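Local coordinates for D-alanyl-lipoteichoic acid synthetase (PDB 3BMA), which probably takes part in the D-alanylation of lipoteichoic acid during biogenesis of the bacterial cell wall, as a membrane-associated member of the DltD family, at residues K320-Q324 and W388-D392; Y314-V318 and D335-D339; Q141-Y145 and E381-S385. The protein carries 1 engineered substitution. All blocks are in the same frame, centred on the assembly; numbering follows the deposited sequence.

Contact 1. Residues K320-Q324 and W388-D392; sequences KIRYQ and WATYD
Lys-320 comes in over the CZ2/CH2 rim of Trp-388 and rises over one face of its six-membered ring, where helix 311-326 of the SGNH-hydrolase-like α/β fold meets the end of the short C-terminal helix 386-389. The lysine runs outward to the backbone from which the indole points back at helix 311-326. CE of Lys-320 makes a CH-pi contact 4.0 Å from the centroid of the Trp-388 six-membered ring. NZ stands farther above the same ring, 12° off its normal, and adds a cation-pi interaction. With CG anti to the backbone N (chi1 -162°) and every later torsion extended, the lysine chain delivers its ammonium group to the end of the helix. There NZ donates to Trp-388 O at 2.8 Å, almost head-on to the carbonyl, and to Tyr-391 O at 3.0 Å, in the carbonyl plane on a lone pair. Leu-270 O is a further acceptor, so three main-chain oxygens grip a largely buried charge. One helical turn on, Tyr-323 brings CD2 to 3.7 Å from Trp-388 CH2, which lies at the tyrosine ring's edge. Gln-324 sets its amide plane 80° from the indole, while its NE2 is held by Tyr-275 O and Gln-279 OE1. Trp-388 NE1 donates to Gln-324 OE1 at 3.2 Å, the nitrogen standing above the amide carbonyl plane rather than on a lone pair.

Contact 2. Residues Y314-V318 and D335-D339; sequences YQQTV and DFSKD
A beta-alpha-beta crossover takes the chain from strand 291-296 through helix 311-326 to the neighbouring parallel strand 333-335, whose end bends back onto that helix through an Asx turn and a type I beta turn from Phe-336 to Asp-339. Asp-335 OD2 forms the Asx turn by accepting from Ser-337 N at 3.0 Å, nearly along its own C-O axis. Ser-337 points its side chain toward the helix and is central to the contact. Its OG lies 2.9 Å from Gln-315 OE1 and equally near Asp-335 OD2; the one hydroxyl proton could serve either oxygen. Gln-315 NE2 also gives a weak bond to Ser-337 O, at 3.1 Å with an N-H...O angle of 141°. A bend at chi2 (-59°) turns the amide toward the serine, and CG of Lys-338 passes 3.7 Å from Gln-315 OE1. Carbon contacts flank the amide. Tyr-314, whose OH bonds to Pro-297 O, brings CE1 to 3.9 Å from Ser-337 CB. Val-318 divides its branches, CG2 resting on the CB of Ser-337 at 3.8 Å. Its other methyl, CG1, sits against a charged oxygen, 3.5 Å from Asp-335 OD1, which is also in a salt bridge with Arg-322.

Contact 3. Residues Q141-Y145 and E381-S385; sequences QASQY and ERFFS
Gln-141, in the first turn of helix 141-153, meets both Glu-381 and Phe-384. Its CB lies 3.8 Å from Glu-381 CG, and its chain, bent at chi2 (65°), slides past the phenyl ring with CG 3.7 Å from Phe-384 CD1. In one of the two conformers of Glu-381, waters link its carboxylate to the start of the helix. The backbone N of Gln-141 donates a hydrogen bond to one water, which in turn donates to Glu-381 OE2 at 2.8 Å. A second water accepts from Ala-142 N at 2.9 Å and is bound only weakly to the same carboxylate oxygen. Ala-142 then meets the far end of the phenyl ring, its CB 4.1 Å from Phe-384 CZ. The contact joins a helix in the long chain excursion between the neighbouring strands 101-105 and 291-296 of the α/β fold to the C-terminal tail just ahead of helix 386-389, whose N-cap is Ser-385. One turn beyond Gln-141, Tyr-145 crosses Phe-384 obliquely, ring planes 43° apart and CG 3.9 Å from Phe-384 CD2. The tyrosine continues to helix 274-287, where its OH bonds to Asp-277 OD1.

In the fold
Contacts 1 and 2 share helix 311-326, touch each other through side chains and have centres about 13 Å apart; the centre of contact 3 lies about 14 Å from that of contact 1 and about 26 Å from that of contact 2, all on one side of the chain's centre. Along the chain the order is 141-145, 314-318, 320-324, 335-339, 381-385 and 388-392. Phe-383 joins contacts 1 and 3, packing on Tyr-323 and Gln-324 and meeting Trp-388 edge-to-face. The C-terminal tail therefore packs against two helices far apart in sequence, 141-153 and 311-326, while contact 2 connects the latter to the edge of the parallel sheet.

Contact 1. Residues K320-Q324 and W388-D392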
loop_
_atom_site.group_PDB
_atom_site.type_symbol
_atom_site.label_atom_id
_atom_site.label_comp_id
_atom_site.label_asym_id
_atom_site.label_seq_id
_atom_site.Cartn_x
_atom_site.Cartn_y
_atom_site.Cartn_z
ATOM N N LYS C 320 11.602 -38.240 -29.636
ATOM C CA LYS C 320 10.529 -37.610 -28.863
ATOM C C LYS C 320 10.850 -36.145 -28.558
ATOM O O LYS C 320 9.952 -35.287 -28.575
ATOM C CB LYS C 320 10.263 -38.384 -27.568
ATOM C CG LYS C 320 8.914 -38.074 -26.951
ATOM C CD LYS C 320 8.675 -38.801 -25.650
ATOM C CE LYS C 320 7.594 -38.081 -24.861
ATOM N NZ LYS C 320 7.099 -38.853 -23.696
ATOM N N ILE C 321 12.132 -35.881 -28.293
ATOM C CA ILE C 321 12.647 -34.532 -28.057
ATOM C C ILE C 321 12.561 -33.689 -29.331
ATOM O O ILE C 321 11.977 -32.601 -29.319
ATOM C CB ILE C 321 14.107 -34.567 -27.489
ATOM C CG1 ILE C 321 14.089 -35.009 -26.022
ATOM C CG2 ILE C 321 14.786 -33.196 -27.594
ATOM C CD1 ILE C 321 15.417 -35.514 -25.488
ATOM N N ARG C 322 13.117 -34.221 -30.423
ATOM C CA ARG C 322 13.138 -33.553 -31.723
ATOM C C ARG C 322 11.743 -33.211 -32.237
ATOM O O ARG C 322 11.559 -32.165 -32.847
ATOM C CB ARG C 322 13.884 -34.398 -32.753
ATOM C CG ARG C 322 15.413 -34.389 -32.619
ATOM C CD ARG C 322 16.054 -35.061 -33.828
ATOM N NE ARG C 322 15.920 -34.238 -35.030
ATOM C CZ ARG C 322 16.938 -33.761 -35.741
ATOM N NH1 ARG C 322 18.187 -34.042 -35.404
ATOM N NH2 ARG C 322 16.707 -33.013 -36.809
ATOM N N TYR C 323 10.767 -34.078 -31.976
ATOM C CA TYR C 323 9.388 -33.809 -32.376
ATOM C C TYR C 323 8.802 -32.596 -31.659
ATOM O O TYR C 323 8.151 -31.767 -32.286
ATOM C CB TYR C 323 8.488 -35.028 -32.178
ATOM C CG TYR C 323 7.054 -34.773 -32.597
ATOM C CD1 TYR C 323 6.705 -34.698 -33.949
ATOM C CD2 TYR C 323 6.048 -34.589 -31.645
ATOM C CE1 TYR C 323 5.396 -34.451 -34.341
ATOM C CE2 TYR C 323 4.733 -34.341 -32.027
ATOM C CZ TYR C 323 4.415 -34.277 -33.375
ATOM O OH TYR C 323 3.119 -34.032 -33.758
ATOM N N GLN C 324 9.047 -32.498 -30.352
ATOM C CA GLN C 324 8.586 -31.366 -29.545
ATOM C C GLN C 324 9.169 -30.045 -30.047
ATOM O O GLN C 324 8.468 -29.035 -30.118
ATOM C CB GLN C 324 8.942 -31.577 -28.071
ATOM C CG GLN C 324 8.236 -30.609 -27.121
ATOM C CD GLN C 324 8.424 -30.956 -25.654
ATOM O OE1 GLN C 324 9.095 -31.932 -25.306
ATOM N NE2 GLN C 324 7.824 -30.154 -24.784
ATOM N N TRP C 388 1.561 -36.190 -22.873
ATOM C CA TRP C 388 2.843 -36.057 -23.553
ATOM C C TRP C 388 3.990 -36.548 -22.689
ATOM O O TRP C 388 4.918 -37.186 -23.187
ATOM C CB TRP C 388 3.104 -34.611 -23.998
ATOM C CG TRP C 388 4.444 -34.445 -24.658
ATOM C CD1 TRP C 388 5.507 -33.733 -24.185
ATOM C CD2 TRP C 388 4.878 -35.046 -25.890
ATOM N NE1 TRP C 388 6.568 -33.832 -25.054
ATOM C CE2 TRP C 388 6.210 -34.632 -26.107
ATOM C CE3 TRP C 388 4.263 -35.879 -26.838
ATOM C CZ2 TRP C 388 6.941 -35.021 -27.233
ATOM C CZ3 TRP C 388 4.992 -36.273 -27.953
ATOM C CH2 TRP C 388 6.317 -35.839 -28.142
ATOM N N ALA C 389 3.904 -36.256 -21.392
ATOM C CA ALA C 389 4.949 -36.581 -20.426
ATOM C C ALA C 389 5.264 -38.074 -20.378
ATOM O O ALA C 389 6.424 -38.466 -20.236
ATOM C CB ALA C 389 4.556 -36.080 -19.047
ATOM N N THR C 390 4.224 -38.895 -20.521
ATOM C CA THR C 390 4.349 -40.345 -20.398
ATOM C C THR C 390 4.159 -41.097 -21.725
ATOM O O THR C 390 3.965 -42.315 -21.723
ATOM C CB THR C 390 3.349 -40.892 -19.357
ATOM O OG1 THR C 390 2.019 -40.501 -19.721
ATOM C CG2 THR C 390 3.666 -40.360 -17.968
ATOM N N TYR C 391 4.230 -40.378 -22.847
ATOM C CA TYR C 391 3.958 -40.953 -24.169
ATOM C C TYR C 391 5.048 -41.904 -24.673
ATOM O O TYR C 391 6.212 -41.518 -24.815
ATOM C CB TYR C 391 3.689 -39.852 -25.199
ATOM C CG TYR C 391 3.151 -40.367 -26.517
ATOM C CD1 TYR C 391 1.842 -40.844 -26.619
ATOM C CD2 TYR C 391 3.948 -40.377 -27.661
ATOM C CE1 TYR C 391 1.342 -41.322 -27.827
ATOM C CE2 TYR C 391 3.459 -40.852 -28.874
ATOM C CZ TYR C 391 2.155 -41.321 -28.949
ATOM O OH TYR C 391 1.663 -41.789 -30.144
ATOM N N ASP C 392 4.636 -43.142 -24.956
ATOM C CA ASP C 392 5.526 -44.243 -25.337
ATOM C C ASP C 392 5.724 -44.381 -26.841
ATOM O O ASP C 392 6.858 -44.461 -27.320
ATOM C CB ASP C 392 4.948 -45.575 -24.847
ATOM C CG ASP C 392 5.026 -45.737 -23.356
ATOM O OD1 ASP C 392 6.154 -45.835 -22.830
ATOM O OD2 ASP C 392 3.953 -45.796 -22.717
#

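Contact 2. Residues Y314-V318 and D335-D339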
loop_
_atom_site.group_PDB
_atom_site.type_symbol
_atom_site.label_atom_id
_atom_site.label_comp_id
_atom_site.label_asym_id
_atom_site.label_seq_id
_atom_site.Cartn_x
_atom_site.Cartn_y
_atom_site.Cartn_z
ATOM N N TYR C 314 17.357 -44.951 -26.356
ATOM C CA TYR C 314 18.046 -43.658 -26.394
ATOM C C TYR C 314 17.750 -42.820 -27.641
ATOM O O TYR C 314 17.645 -41.597 -27.554
ATOM C CB TYR C 314 19.559 -43.839 -26.225
ATOM C CG TYR C 314 20.279 -42.566 -25.830
ATOM C CD1 TYR C 314 20.968 -41.808 -26.777
ATOM C CD2 TYR C 314 20.263 -42.113 -24.511
ATOM C CE1 TYR C 314 21.624 -40.634 -26.421
ATOM C CE2 TYR C 314 20.918 -40.939 -24.145
ATOM C CZ TYR C 314 21.601 -40.207 -25.105
ATOM O OH TYR C 314 22.252 -39.045 -24.759
ATOM N N GLN C 315 17.619 -43.473 -28.794
ATOM C CA GLN C 315 17.275 -42.768 -30.027
ATOM C C GLN C 315 15.774 -42.512 -30.128
ATOM O O GLN C 315 15.347 -41.591 -30.819
ATOM C CB GLN C 315 17.786 -43.516 -31.262
ATOM C CG GLN C 315 19.308 -43.727 -31.304
ATOM C CD GLN C 315 20.119 -42.430 -31.278
ATOM O OE1 GLN C 315 19.732 -41.418 -31.869
ATOM N NE2 GLN C 315 21.265 -42.470 -30.599
ATOM N N GLN C 316 14.986 -43.324 -29.428
ATOM C CA GLN C 316 13.535 -43.158 -29.378
ATOM C C GLN C 316 13.127 -41.948 -28.529
ATOM O O GLN C 316 12.083 -41.339 -28.780
ATOM C CB GLN C 316 12.873 -44.432 -28.852
ATOM C CG GLN C 316 11.429 -44.631 -29.277
ATOM C CD GLN C 316 10.806 -45.875 -28.669
ATOM O OE1 GLN C 316 9.608 -45.897 -28.371
ATOM N NE2 GLN C 316 11.616 -46.916 -28.476
ATOM N N THR C 317 13.947 -41.612 -27.526
ATOM C CA THR C 317 13.737 -40.429 -26.685
ATOM C C THR C 317 14.208 -39.158 -27.385
ATOM O O THR C 317 13.621 -38.091 -27.216
ATOM C CB THR C 317 14.483 -40.545 -25.346
ATOM O OG1 THR C 317 15.896 -40.565 -25.582
ATOM C CG2 THR C 317 14.088 -41.810 -24.643
ATOM N N VAL C 318 15.288 -39.290 -28.159
ATOM C CA VAL C 318 15.799 -38.193 -28.995
ATOM C C VAL C 318 14.754 -37.820 -30.054
ATOM O O VAL C 318 14.500 -36.641 -30.292
ATOM C CB VAL C 318 17.165 -38.542 -29.651
ATOM C CG1 VAL C 318 17.528 -37.549 -30.756
ATOM C CG2 VAL C 318 18.266 -38.568 -28.599
ATOM N N ASP C 335 22.403 -32.440 -33.348
ATOM C CA ASP C 335 22.200 -33.773 -32.795
ATOM C C ASP C 335 23.492 -34.590 -32.860
ATOM O O ASP C 335 24.008 -34.870 -33.941
ATOM C CB ASP C 335 21.083 -34.464 -33.584
ATOM C CG ASP C 335 20.556 -35.719 -32.911
ATOM O OD1 ASP C 335 19.432 -36.134 -33.264
ATOM O OD2 ASP C 335 21.244 -36.293 -32.042
ATOM N N PHE C 336 23.998 -34.974 -31.693
ATOM C CA PHE C 336 25.228 -35.757 -31.593
ATOM C C PHE C 336 24.995 -37.101 -30.921
ATOM O O PHE C 336 25.952 -37.803 -30.615
ATOM C CB PHE C 336 26.304 -34.993 -30.816
ATOM C CG PHE C 336 26.654 -33.660 -31.405
ATOM C CD1 PHE C 336 27.358 -33.573 -32.603
ATOM C CD2 PHE C 336 26.291 -32.486 -30.754
ATOM C CE1 PHE C 336 27.686 -32.334 -33.150
ATOM C CE2 PHE C 336 26.617 -31.243 -31.290
ATOM C CZ PHE C 336 27.315 -31.168 -32.491
ATOM N N SER C 337 23.726 -37.461 -30.720
ATOM C CA SER C 337 23.337 -38.668 -29.986
ATOM C C SER C 337 23.828 -40.003 -30.565
ATOM O O SER C 337 23.855 -41.012 -29.855
ATOM C CB SER C 337 21.817 -38.718 -29.835
ATOM O OG SER C 337 21.206 -39.016 -31.077
ATOM N N LYS C 338 24.196 -40.014 -31.845
ATOM C CA LYS C 338 24.752 -41.213 -32.486
ATOM C C LYS C 338 26.288 -41.220 -32.512
ATOM O O LYS C 338 26.900 -42.153 -33.037
ATOM C CB LYS C 338 24.186 -41.387 -33.904
ATOM C CG LYS C 338 22.730 -41.844 -33.955
ATOM C CD LYS C 338 22.215 -41.873 -35.391
ATOM C CE LYS C 338 20.777 -42.364 -35.469
ATOM N NZ LYS C 338 20.135 -41.968 -36.758
ATOM N N ASP C 339 26.904 -40.193 -31.929
ATOM C CA ASP C 339 28.368 -40.052 -31.934
ATOM C C ASP C 339 29.028 -40.523 -30.638
ATOM O O ASP C 339 30.120 -40.064 -30.294
ATOM C CB ASP C 339 28.776 -38.599 -32.212
ATOM C CG ASP C 339 28.118 -38.023 -33.455
ATOM O OD1 ASP C 339 27.732 -38.796 -34.356
ATOM O OD2 ASP C 339 27.996 -36.784 -33.532
#

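Contact 3. Residues Q141-Y145 and E381-S385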
loop_
_atom_site.group_PDB
_atom_site.type_symbol
_atom_site.label_atom_id
_atom_site.label_comp_id
_atom_site.label_asym_id
_atom_site.label_seq_id
_atom_site.Cartn_x
_atom_site.Cartn_y
_atom_site.Cartn_z
ATOM N N GLN C 141 -1.015 -20.897 -19.657
ATOM C CA GLN C 141 -0.728 -22.279 -19.276
ATOM C C GLN C 141 0.704 -22.428 -18.755
ATOM O O GLN C 141 0.973 -23.279 -17.910
ATOM C CB GLN C 141 -0.966 -23.211 -20.471
ATOM C CG GLN C 141 -1.014 -24.709 -20.147
ATOM C CD GLN C 141 -2.190 -25.102 -19.268
ATOM O OE1 GLN C 141 -3.297 -24.576 -19.409
ATOM N NE2 GLN C 141 -1.954 -26.042 -18.356
ATOM N N ALA C 142 1.612 -21.600 -19.265
ATOM C CA ALA C 142 2.993 -21.570 -18.789
ATOM C C ALA C 142 3.087 -21.112 -17.329
ATOM O O ALA C 142 3.867 -21.663 -16.557
ATOM C CB ALA C 142 3.850 -20.689 -19.687
ATOM N N SER C 143 2.275 -20.121 -16.958
ATOM C CA SER C 143 2.250 -19.601 -15.589
ATOM C C SER C 143 1.596 -20.583 -14.624
ATOM O O SER C 143 2.039 -20.723 -13.489
ATOM C CB SER C 143 1.531 -18.249 -15.530
ATOM O OG SER C 143 0.134 -18.401 -15.319
ATOM N N GLN C 144 0.541 -21.252 -15.087
ATOM C CA GLN C 144 -0.187 -22.230 -14.284
ATOM C C GLN C 144 0.648 -23.484 -14.023
ATOM O O GLN C 144 0.629 -24.026 -12.916
ATOM C CB GLN C 144 -1.515 -22.591 -14.963
ATOM C CG GLN C 144 -2.468 -23.449 -14.121
ATOM C CD GLN C 144 -2.309 -24.942 -14.362
ATOM O OE1 GLN C 144 -2.274 -25.402 -15.504
ATOM N NE2 GLN C 144 -2.219 -25.707 -13.280
ATOM N N TYR C 145 1.376 -23.936 -15.043
ATOM C CA TYR C 145 2.206 -25.127 -14.917
ATOM C C TYR C 145 3.423 -24.889 -14.014
ATOM O O TYR C 145 3.751 -25.731 -13.175
ATOM C CB TYR C 145 2.637 -25.679 -16.296
ATOM C CG TYR C 145 3.600 -26.836 -16.168
ATOM C CD1 TYR C 145 3.149 -28.106 -15.813
ATOM C CD2 TYR C 145 4.971 -26.649 -16.350
ATOM C CE1 TYR C 145 4.036 -29.160 -15.665
ATOM C CE2 TYR C 145 5.862 -27.694 -16.204
ATOM C CZ TYR C 145 5.391 -28.942 -15.858
ATOM O OH TYR C 145 6.284 -29.977 -15.700
ATOM N N GLU C 381 0.223 -26.637 -26.810
ATOM C CA GLU C 381 0.029 -26.626 -25.366
ATOM C C GLU C 381 -0.170 -28.034 -24.795
ATOM O O GLU C 381 -0.173 -28.224 -23.578
ATOM C CB GLU C 381 -1.154 -25.721 -25.011
ATOM C CG GLU C 381 -0.853 -24.694 -23.927
ATOM C CD GLU C 381 -0.273 -23.385 -24.466
ATOM O OE1 GLU C 381 0.790 -23.403 -25.128
ATOM O OE2 GLU C 381 -0.881 -22.325 -24.203
ATOM N N ARG C 382 -0.327 -29.017 -25.680
ATOM C CA ARG C 382 -0.469 -30.419 -25.277
ATOM C C ARG C 382 0.857 -31.017 -24.797
ATOM O O ARG C 382 0.879 -32.097 -24.206
ATOM C CB ARG C 382 -1.066 -31.257 -26.412
ATOM C CG ARG C 382 -2.584 -31.190 -26.489
ATOM C CD ARG C 382 -3.101 -31.597 -27.859
ATOM N NE ARG C 382 -4.546 -31.396 -27.973
ATOM C CZ ARG C 382 -5.241 -31.481 -29.107
ATOM N NH1 ARG C 382 -4.634 -31.764 -30.254
ATOM N NH2 ARG C 382 -6.552 -31.279 -29.093
ATOM N N PHE C 383 1.955 -30.302 -25.037
ATOM C CA PHE C 383 3.266 -30.688 -24.525
ATOM C C PHE C 383 3.420 -30.389 -23.029
ATOM O O PHE C 383 4.364 -30.865 -22.396
ATOM C CB PHE C 383 4.386 -30.011 -25.320
ATOM C CG PHE C 383 4.506 -30.485 -26.746
ATOM C CD1 PHE C 383 4.723 -29.578 -27.774
ATOM C CD2 PHE C 383 4.408 -31.834 -27.062
ATOM C CE1 PHE C 383 4.843 -30.010 -29.091
ATOM C CE2 PHE C 383 4.526 -32.274 -28.374
ATOM C CZ PHE C 383 4.743 -31.360 -29.388
ATOM N N PHE C 384 2.500 -29.596 -22.477
ATOM C CA PHE C 384 2.407 -29.372 -21.031
ATOM C C PHE C 384 1.708 -30.521 -20.305
ATOM O O PHE C 384 1.859 -30.671 -19.089
ATOM C CB PHE C 384 1.649 -28.071 -20.726
ATOM C CG PHE C 384 2.480 -26.826 -20.859
ATOM C CD1 PHE C 384 2.116 -25.827 -21.757
ATOM C CD2 PHE C 384 3.613 -26.641 -20.076
ATOM C CE1 PHE C 384 2.872 -24.667 -21.879
ATOM C CE2 PHE C 384 4.383 -25.491 -20.200
ATOM C CZ PHE C 384 4.010 -24.500 -21.098
ATOM N N SER C 385 0.943 -31.317 -21.050
ATOM C CA SER C 385 0.090 -32.361 -20.473
ATOM C C SER C 385 0.851 -33.600 -20.006
ATOM O O SER C 385 1.977 -33.855 -20.431
ATOM C CB SER C 385 -1.000 -32.776 -21.467
ATOM O OG SER C 385 -0.478 -33.651 -22.453
HETATM O O HOH W 1 -2.184 -20.457 -22.537
HETATM O O HOH W 2 1.361 -20.881 -22.080
#